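Local coordinates for putative Endoribonuclease L-PSP (Entamoeba histolytica, PDB 3M1X), which is of unknown function but belongs to the RutC (YjgF/YER057c/UK114) family and, as in its relatives, may act as a deaminase, at residues Thr26-Pro31 and Ser41-Cys46; Val95-Cys100 and Glu143-Leu148; Leu101-Lys106 and Gly137-Val142. One frame throughout, in Å; residues are numbered along the deposited sequence.

Contact 1. Residues Thr26-Pro31 and Ser41-Cys46; sequences TVVASP and SQAIIC
T26 and I45 pair through both of their peptide groups: T26 N bonds to I45 O, and I45 N to T26 O at 2.9 Å. This makes an antiparallel pair, the axes of 26-28 and 43-46 running at 147°, with strand 25-28 at the edge of the sheet within the chain. V28 N adds a single further bond, to A43 O at 3.0 Å. T26 O also receives a CA-H contact from I44 CA.

Beyond the strands a side chain takes over. The carboxamide of Q42 grips the N-H and the C=O of S30: OE1 accepts from S30 N at 2.7 Å, the donor tilted from the amide's carbonyl plane, and NE2 donates to a lone pair of S30 O, which lies in the Q42 amide plane, at 3.0 Å and 172°. The extended Q42 chain (chi2 175°) carries the amide that far, and NE2 has a second acceptor in P34 O. S30 OG turns instead to L32 N.

Two waters bridge the segments. One joins T26 OG1 to I45 O; the other donates to V28 O and accepts from Q42 N.

Apolar contacts divide between the faces. V27 and I44 share one, V27 CG2 lying 3.9 Å from I44 CD1, while V27 CG1 rests on S41 OG, itself bonded to K123 O of the second subunit. On the other, V28 CG2 meets I45 CG1 at 3.7 Å with the side chains at about a right angle, and V28 CB faces A43 CB; V84 and E87 of helix 70-87 pack on this side.

The paired amide bonds fix which end of the Q42 carboxamide is oxygen and extend strand-like pairing to a loop residue where the regular backbone bonds have stopped.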
loop_
_atom_site.group_PDB
_atom_site.type_symbol
_atom_site.label_atom_id
_atom_site.label_comp_id
_atom_site.label_asym_id
_atom_site.label_seq_id
_atom_site.Cartn_x
_atom_site.Cartn_y
_atom_site.Cartn_z
ATOM N N THR A 26 -7.326 18.651 1.549
ATOM C CA THR A 26 -7.933 19.254 0.354
ATOM C C THR A 26 -8.251 18.120 -0.643
ATOM O O THR A 26 -7.372 17.319 -0.992
ATOM C CB THR A 26 -6.997 20.240 -0.281
ATOM O OG1 THR A 26 -6.634 21.256 0.656
ATOM C CG2 THR A 26 -7.652 20.933 -1.464
ATOM N N VAL A 27 -9.455 18.125 -1.123
ATOM C CA VAL A 27 -9.885 17.192 -2.151
ATOM C C VAL A 27 -9.388 17.635 -3.492
ATOM O O VAL A 27 -9.559 18.822 -3.880
ATOM C CB VAL A 27 -11.427 17.094 -2.142
ATOM C CG1 VAL A 27 -11.933 16.280 -3.278
ATOM C CG2 VAL A 27 -11.892 16.461 -0.822
ATOM N N VAL A 28 -8.820 16.738 -4.275
ATOM C CA VAL A 28 -8.370 16.964 -5.647
ATOM C C VAL A 28 -9.406 16.342 -6.553
ATOM O O VAL A 28 -9.732 15.169 -6.424
ATOM C CB VAL A 28 -7.006 16.299 -5.814
ATOM C CG1 VAL A 28 -6.490 16.526 -7.310
ATOM C CG2 VAL A 28 -5.982 16.855 -4.831
ATOM N N ALA A 29 -9.918 17.131 -7.531
ATOM C CA ALA A 29 -10.906 16.632 -8.483
ATOM C C ALA A 29 -10.549 17.231 -9.845
ATOM O O ALA A 29 -11.011 18.326 -10.202
ATOM C CB ALA A 29 -12.303 17.041 -8.039
ATOM N N SER A 30 -9.766 16.580 -10.635
ATOM C CA SER A 30 -9.505 16.988 -11.990
ATOM C C SER A 30 -10.662 16.635 -12.906
ATOM O O SER A 30 -11.146 15.505 -12.919
ATOM C CB SER A 30 -8.315 16.199 -12.495
ATOM O OG SER A 30 -8.133 16.376 -13.895
ATOM N N PRO A 31 -11.000 17.533 -13.850
ATOM C CA PRO A 31 -12.052 17.228 -14.818
ATOM C C PRO A 31 -11.545 16.363 -15.916
ATOM O O PRO A 31 -12.309 15.941 -16.807
ATOM C CB PRO A 31 -12.406 18.597 -15.394
ATOM C CG PRO A 31 -11.121 19.383 -15.310
ATOM C CD PRO A 31 -10.508 18.917 -13.974
ATOM N N SER A 41 -12.109 10.157 -3.161
ATOM C CA SER A 41 -11.606 11.256 -3.928
ATOM C C SER A 41 -10.471 10.845 -4.819
ATOM O O SER A 41 -9.763 9.900 -4.469
ATOM C CB SER A 41 -11.127 12.362 -2.995
ATOM O OG SER A 41 -12.127 12.845 -2.169
ATOM N N GLN A 42 -10.257 11.524 -5.928
ATOM C CA GLN A 42 -9.105 11.203 -6.785
ATOM C C GLN A 42 -7.814 11.247 -6.019
ATOM O O GLN A 42 -6.920 10.425 -6.223
ATOM C CB GLN A 42 -9.012 12.173 -7.945
ATOM C CG GLN A 42 -10.169 12.076 -8.934
ATOM C CD GLN A 42 -10.052 13.167 -10.007
ATOM O OE1 GLN A 42 -9.164 13.998 -9.924
ATOM N NE2 GLN A 42 -10.971 13.199 -10.956
ATOM N N ALA A 43 -7.657 12.253 -5.187
ATOM C CA ALA A 43 -6.499 12.420 -4.308
ATOM C C ALA A 43 -6.852 13.342 -3.174
ATOM O O ALA A 43 -7.847 14.094 -3.267
ATOM C CB ALA A 43 -5.267 12.967 -5.099
ATOM N N ILE A 44 -6.077 13.282 -2.109
ATOM C CA ILE A 44 -6.177 14.153 -0.982
ATOM C C ILE A 44 -4.823 14.778 -0.753
ATOM O O ILE A 44 -3.808 14.080 -0.719
ATOM C CB ILE A 44 -6.617 13.426 0.293
ATOM C CG1 ILE A 44 -8.037 12.850 0.137
ATOM C CG2 ILE A 44 -6.493 14.297 1.556
ATOM C CD1 ILE A 44 -9.160 13.919 0.126
ATOM N N ILE A 45 -4.784 16.104 -0.583
ATOM C CA ILE A 45 -3.585 16.838 -0.167
ATOM C C ILE A 45 -3.615 16.975 1.349
ATOM O O ILE A 45 -4.606 17.422 1.914
ATOM C CB ILE A 45 -3.506 18.238 -0.811
ATOM C CG1 ILE A 45 -3.644 18.181 -2.326
ATOM C CG2 ILE A 45 -2.236 18.968 -0.402
ATOM C CD1 ILE A 45 -3.872 19.544 -2.948
ATOM N N CYS A 46 -2.489 16.659 1.978
ATOM C CA CYS A 46 -2.360 16.843 3.426
ATOM C C CYS A 46 -0.918 16.986 3.796
ATOM O O CYS A 46 -0.088 16.192 3.387
ATOM C CB CYS A 46 -2.900 15.613 4.146
ATOM S SG CYS A 46 -2.917 15.771 5.965
HETATM O O HOH W 1 -4.517 20.533 2.203
HETATM O O HOH W 2 -11.963 13.735 -6.445
#

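Contact 2. Residues Val95-Cys100 and Glu143-Leu148; sequences VVKTTC and ECIATL
I145 O is gripped by two successive N-H groups, from V96 N at 2.8 Å and, weakly, from K97 N at 3.3 Å. This is a classic beta bulge: V96 and K97 both face I145, and the register slips by one between V95 and K97. Regular antiparallel pairing follows. I145 N bonds to K97 O at 2.9 Å, then T99 and E143 exchange bonds both ways.

The side chains of T99 and E143 run side by side. With CG held between its own N and C (chi1 59°), the extended E143 chain brings OE2 to 3.2 Å from T99 CB. Its other oxygen, OE1, forms an intersubunit salt bridge with K97 NZ of the second subunit, while K97 NZ of this chain is bridged to E143 of the third subunit and also donates to T98 O at 2.9 Å; the bends in the K97 chain fold the amine back to that carbonyl. Across the trimer these ion pairs tie the subunits together.

On the opposite face V95 CG1 touches C144 CB at 3.9 Å, and T98 CG2 touches C144 CB at 3.8 Å. Helix 108-119 covers this face, with F119 against V95 and T98 and Y115 OH bonded to T98 OG1. Strand 125-130 runs parallel along the far edge of 95-102, and strand 51-59 flanks 140-146.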
loop_
_atom_site.group_PDB
_atom_site.type_symbol
_atom_site.label_atom_id
_atom_site.label_comp_id
_atom_site.label_asym_id
_atom_site.label_seq_id
_atom_site.Cartn_x
_atom_site.Cartn_y
_atom_site.Cartn_z
ATOM N N VAL A 95 6.581 12.535 -7.681
ATOM C CA VAL A 95 6.105 11.285 -7.153
ATOM C C VAL A 95 7.213 10.630 -6.341
ATOM O O VAL A 95 8.317 10.412 -6.855
ATOM C CB VAL A 95 5.556 10.371 -8.226
ATOM C CG1 VAL A 95 5.222 8.991 -7.674
ATOM C CG2 VAL A 95 4.346 11.004 -8.885
ATOM N N VAL A 96 6.918 10.255 -5.107
ATOM C CA VAL A 96 7.952 9.590 -4.257
ATOM C C VAL A 96 7.799 8.110 -4.283
ATOM O O VAL A 96 8.842 7.413 -4.169
ATOM C CB VAL A 96 7.990 10.086 -2.771
ATOM C CG1 VAL A 96 8.255 11.561 -2.785
ATOM C CG2 VAL A 96 6.737 9.715 -1.929
ATOM N N LYS A 97 6.608 7.564 -4.426
ATOM C CA LYS A 97 6.367 6.138 -4.292
ATOM C C LYS A 97 5.133 5.806 -5.081
ATOM O O LYS A 97 4.131 6.509 -4.996
ATOM C CB LYS A 97 6.149 5.809 -2.778
ATOM C CG LYS A 97 5.594 4.463 -2.411
ATOM C CD LYS A 97 6.556 3.358 -2.718
ATOM C CE LYS A 97 6.106 1.949 -2.139
ATOM N NZ LYS A 97 4.747 1.634 -2.613
ATOM N N THR A 98 5.139 4.678 -5.790
ATOM C CA THR A 98 3.971 4.103 -6.428
ATOM C C THR A 98 3.753 2.670 -5.973
ATOM O O THR A 98 4.672 2.025 -5.488
ATOM C CB THR A 98 4.110 4.122 -7.955
ATOM O OG1 THR A 98 5.091 3.167 -8.313
ATOM C CG2 THR A 98 4.444 5.480 -8.518
ATOM N N THR A 99 2.535 2.221 -6.156
ATOM C CA THR A 99 2.204 0.839 -6.018
ATOM C C THR A 99 1.455 0.459 -7.288
ATOM O O THR A 99 0.462 1.117 -7.658
ATOM C CB THR A 99 1.377 0.517 -4.774
ATOM O OG1 THR A 99 2.087 1.019 -3.639
ATOM C CG2 THR A 99 1.182 -0.997 -4.616
ATOM N N CYS A 100 1.910 -0.597 -7.948
ATOM C CA CYS A 100 1.454 -1.018 -9.278
ATOM C C CYS A 100 0.837 -2.399 -9.191
ATOM O O CYS A 100 1.533 -3.357 -8.862
ATOM C CB CYS A 100 2.627 -1.003 -10.249
ATOM S SG CYS A 100 3.426 0.603 -10.428
ATOM N N GLU A 143 -1.531 3.412 -7.830
ATOM C CA GLU A 143 -1.646 4.497 -6.832
ATOM C C GLU A 143 -0.294 5.110 -6.578
ATOM O O GLU A 143 0.760 4.545 -6.936
ATOM C CB GLU A 143 -2.248 3.993 -5.531
ATOM C CG GLU A 143 -1.418 2.862 -4.894
ATOM C CD GLU A 143 -1.894 2.398 -3.602
ATOM O OE1 GLU A 143 -2.848 2.815 -3.032
ATOM O OE2 GLU A 143 -1.232 1.427 -3.072
ATOM N N CYS A 144 -0.250 6.273 -5.952
ATOM C CA CYS A 144 1.042 6.899 -5.599
ATOM C C CYS A 144 0.914 7.902 -4.490
ATOM O O CYS A 144 -0.187 8.331 -4.148
ATOM C CB CYS A 144 1.666 7.503 -6.847
ATOM S SG CYS A 144 0.954 9.068 -7.385
ATOM N N ILE A 145 2.073 8.284 -3.964
ATOM C CA ILE A 145 2.193 9.413 -3.085
ATOM C C ILE A 145 3.220 10.336 -3.664
ATOM O O ILE A 145 4.243 9.918 -4.219
ATOM C CB ILE A 145 2.554 9.038 -1.615
ATOM C CG1 ILE A 145 2.506 10.290 -0.688
ATOM C CG2 ILE A 145 3.889 8.354 -1.557
ATOM C CD1 ILE A 145 2.966 9.993 0.699
ATOM N N ALA A 146 2.951 11.628 -3.583
ATOM C CA ALA A 146 3.784 12.666 -4.147
ATOM C C ALA A 146 3.936 13.785 -3.181
ATOM O O ALA A 146 3.205 13.936 -2.186
ATOM C CB ALA A 146 3.200 13.186 -5.466
ATOM N N THR A 147 4.908 14.685 -3.431
ATOM C CA THR A 147 5.045 15.924 -2.719
ATOM C C THR A 147 4.485 17.061 -3.540
ATOM O O THR A 147 4.502 17.074 -4.737
ATOM C CB THR A 147 6.495 16.206 -2.321
ATOM O OG1 THR A 147 6.599 17.341 -1.500
ATOM C CG2 THR A 147 7.439 16.333 -3.522
ATOM N N LEU A 148 4.035 18.078 -2.831
ATOM C CA LEU A 148 3.868 19.412 -3.391
ATOM C C LEU A 148 5.209 20.025 -3.714
ATOM O O LEU A 148 5.220 21.029 -4.500
ATOM C CB LEU A 148 3.074 20.333 -2.454
ATOM C CG LEU A 148 1.615 19.943 -2.228
ATOM C CD1 LEU A 148 1.004 20.974 -1.231
ATOM C CD2 LEU A 148 0.833 19.825 -3.460
ATOM O OXT LEU A 148 6.235 19.565 -3.175
#

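Contact 3. Residues Leu101-Lys106 and Gly137-Val142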
loop_
_atom_site.group_PDB
_atom_site.type_symbol
_atom_site.label_atom_id
_atom_site.label_comp_id
_atom_site.label_asym_id
_atom_site.label_seq_id
_atom_site.Cartn_x
_atom_site.Cartn_y
_atom_site.Cartn_z
ATOM N N LEU A 101 -0.479 -2.444 -9.426
ATOM C CA LEU A 101 -1.276 -3.656 -9.288
ATOM C C LEU A 101 -1.660 -4.159 -10.630
ATOM O O LEU A 101 -2.203 -3.394 -11.465
ATOM C CB LEU A 101 -2.522 -3.376 -8.465
ATOM C CG LEU A 101 -2.338 -2.865 -7.037
ATOM C CD1 LEU A 101 -2.081 -1.379 -6.949
ATOM C CD2 LEU A 101 -3.606 -3.245 -6.213
ATOM N N LEU A 102 -1.421 -5.416 -10.902
ATOM C CA LEU A 102 -1.779 -6.053 -12.197
ATOM C C LEU A 102 -2.805 -7.113 -11.997
ATOM O O LEU A 102 -2.756 -7.843 -11.019
ATOM C CB LEU A 102 -0.504 -6.672 -12.812
ATOM C CG LEU A 102 0.568 -5.675 -13.168
ATOM C CD1 LEU A 102 1.882 -6.438 -13.451
ATOM C CD2 LEU A 102 0.165 -4.797 -14.323
ATOM N N ALA A 103 -3.645 -7.288 -12.980
ATOM C CA ALA A 103 -4.569 -8.431 -13.005
ATOM C C ALA A 103 -3.811 -9.698 -13.311
ATOM O O ALA A 103 -4.261 -10.794 -12.939
ATOM C CB ALA A 103 -5.718 -8.219 -14.023
ATOM N N ASP A 104 -2.670 -9.618 -13.970
ATOM C CA ASP A 104 -1.956 -10.774 -14.463
ATOM C C ASP A 104 -0.471 -10.496 -14.448
ATOM O O ASP A 104 0.011 -9.531 -15.085
ATOM C CB ASP A 104 -2.381 -11.031 -15.955
ATOM C CG ASP A 104 -1.651 -12.210 -16.669
ATOM O OD1 ASP A 104 -0.724 -12.890 -16.125
ATOM O OD2 ASP A 104 -2.218 -12.530 -17.759
ATOM N N ILE A 105 0.281 -11.275 -13.723
ATOM C CA ILE A 105 1.703 -11.067 -13.584
ATOM C C ILE A 105 2.437 -11.074 -14.928
ATOM O O ILE A 105 3.548 -10.483 -15.047
ATOM C CB ILE A 105 2.357 -11.994 -12.559
ATOM C CG1 ILE A 105 3.669 -11.410 -12.020
ATOM C CG2 ILE A 105 2.526 -13.394 -13.150
ATOM C CD1 ILE A 105 3.622 -10.117 -11.181
ATOM N N LYS A 106 1.887 -11.777 -15.939
ATOM C CA LYS A 106 2.614 -11.816 -17.193
ATOM C C LYS A 106 2.638 -10.449 -17.854
ATOM O O LYS A 106 3.464 -10.245 -18.755
ATOM C CB LYS A 106 2.120 -12.925 -18.075
ATOM C CG LYS A 106 2.072 -14.309 -17.382
ATOM C CD LYS A 106 3.446 -14.967 -16.940
ATOM C CE LYS A 106 3.317 -16.579 -16.791
ATOM N NZ LYS A 106 4.656 -17.246 -16.696
ATOM N N GLY A 137 -13.011 -5.142 -13.347
ATOM C CA GLY A 137 -12.312 -5.956 -14.259
ATOM C C GLY A 137 -11.085 -5.313 -14.858
ATOM O O GLY A 137 -10.544 -5.760 -15.866
ATOM N N ALA A 138 -10.579 -4.246 -14.246
ATOM C CA ALA A 138 -9.385 -3.575 -14.797
ATOM C C ALA A 138 -8.218 -4.491 -14.876
ATOM O O ALA A 138 -8.022 -5.394 -14.022
ATOM C CB ALA A 138 -9.054 -2.377 -13.832
ATOM N N LEU A 139 -7.342 -4.235 -15.818
ATOM C CA LEU A 139 -6.149 -5.009 -15.944
ATOM C C LEU A 139 -4.947 -4.500 -15.137
ATOM O O LEU A 139 -3.957 -5.170 -14.964
ATOM C CB LEU A 139 -5.717 -5.040 -17.418
ATOM C CG LEU A 139 -6.675 -5.752 -18.379
ATOM C CD1 LEU A 139 -6.075 -5.708 -19.749
ATOM C CD2 LEU A 139 -7.031 -7.202 -17.876
ATOM N N VAL A 140 -5.029 -3.243 -14.700
ATOM C CA VAL A 140 -3.925 -2.520 -14.052
ATOM C C VAL A 140 -4.512 -1.389 -13.248
ATOM O O VAL A 140 -5.456 -0.748 -13.682
ATOM C CB VAL A 140 -2.912 -2.054 -15.097
ATOM C CG1 VAL A 140 -3.553 -1.282 -16.247
ATOM C CG2 VAL A 140 -1.795 -1.245 -14.470
ATOM N N GLU A 141 -3.917 -1.143 -12.079
ATOM C CA GLU A 141 -4.273 -0.083 -11.190
ATOM C C GLU A 141 -2.998 0.472 -10.618
ATOM O O GLU A 141 -2.156 -0.310 -10.179
ATOM C CB GLU A 141 -5.183 -0.649 -10.099
ATOM C CG GLU A 141 -5.645 0.362 -9.073
ATOM C CD GLU A 141 -6.377 -0.291 -7.865
ATOM O OE1 GLU A 141 -7.280 -0.939 -8.149
ATOM O OE2 GLU A 141 -5.895 -0.109 -6.737
ATOM N N VAL A 142 -2.814 1.793 -10.546
ATOM C CA VAL A 142 -1.583 2.399 -9.997
ATOM C C VAL A 142 -1.977 3.523 -9.053
ATOM O O VAL A 142 -2.708 4.424 -9.442
ATOM C CB VAL A 142 -0.650 2.911 -11.087
ATOM C CG1 VAL A 142 0.625 3.529 -10.396
ATOM C CG2 VAL A 142 -0.210 1.783 -12.062
HETATM O O HOH W 3 -2.624 -7.425 -15.893
#
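The end of the antiparallel pair formed by strands 95-102 and 140-146, part of the sheet of this YjgF/L-PSP fold, is built where L101 pairs with E141 and L102 with V140. L101 and E141 bond both ways: L101 N to E141 O at 2.8 Å, and E141 N to L101 O at 2.9 Å. A CA-H contact from V140 CA also falls on L101 O. One residue further, where both strands have given way to loop, A103 N still reaches L139 O at 2.9 Å; a water lies against the same oxygen and is held weakly by D104 N.

The side chains of L101 and E141 lie alongside each other. E141 is stretched out, CG pointing opposite its own amide nitrogen (chi1 180°), and its OE2 passes 3.9 Å from L101 CD2. L101 CD1 folds against E141 O at 3.4 Å. F129 and C128 of the second subunit pack on this pair, and a citrate, probably from the crystallisation liquor, sits about 3 Å from the E141 side chain, consistent with a pocket between subunits.

On the inner face the side chains of L102 and V140 meet at an oblique angle, L102 CD2 4.1 Å from V140 CG2, covered by F111 of helix 108-119 and by Q73 and S74 of helix 70-87. At the margin A103 CB meets L139 CD2. The chain then swings away through an Asx turn: D104 OD1 accepts from K106 N at 2.8 Å, the N-H approaching from above the carboxylate plane.

In the fold
Contacts 2 and 3 are successive parts of one strand pair, 95-102 with 140-146, and meet where V142 CG1 packs against T99 O and C100 SG. Contact 1 joins a different pair, 25-28 with 43-46, across the chain's centre from contact 3, and touches contact 2 through I45 CG2 on L148 CD1. Contacts 1 and 3 are buried overall; contact 2 is partly buried, although its centre lies nearest the chain's centre (about 9 Å, against 13 and 12 Å). Contact 1 alone has exposed residues among those touching, and there waters and an amide supplement the backbone bonds. Contact 2 adds a bulge and ionic links to both other subunits; contact 3 is mainly backbone and leucine packing.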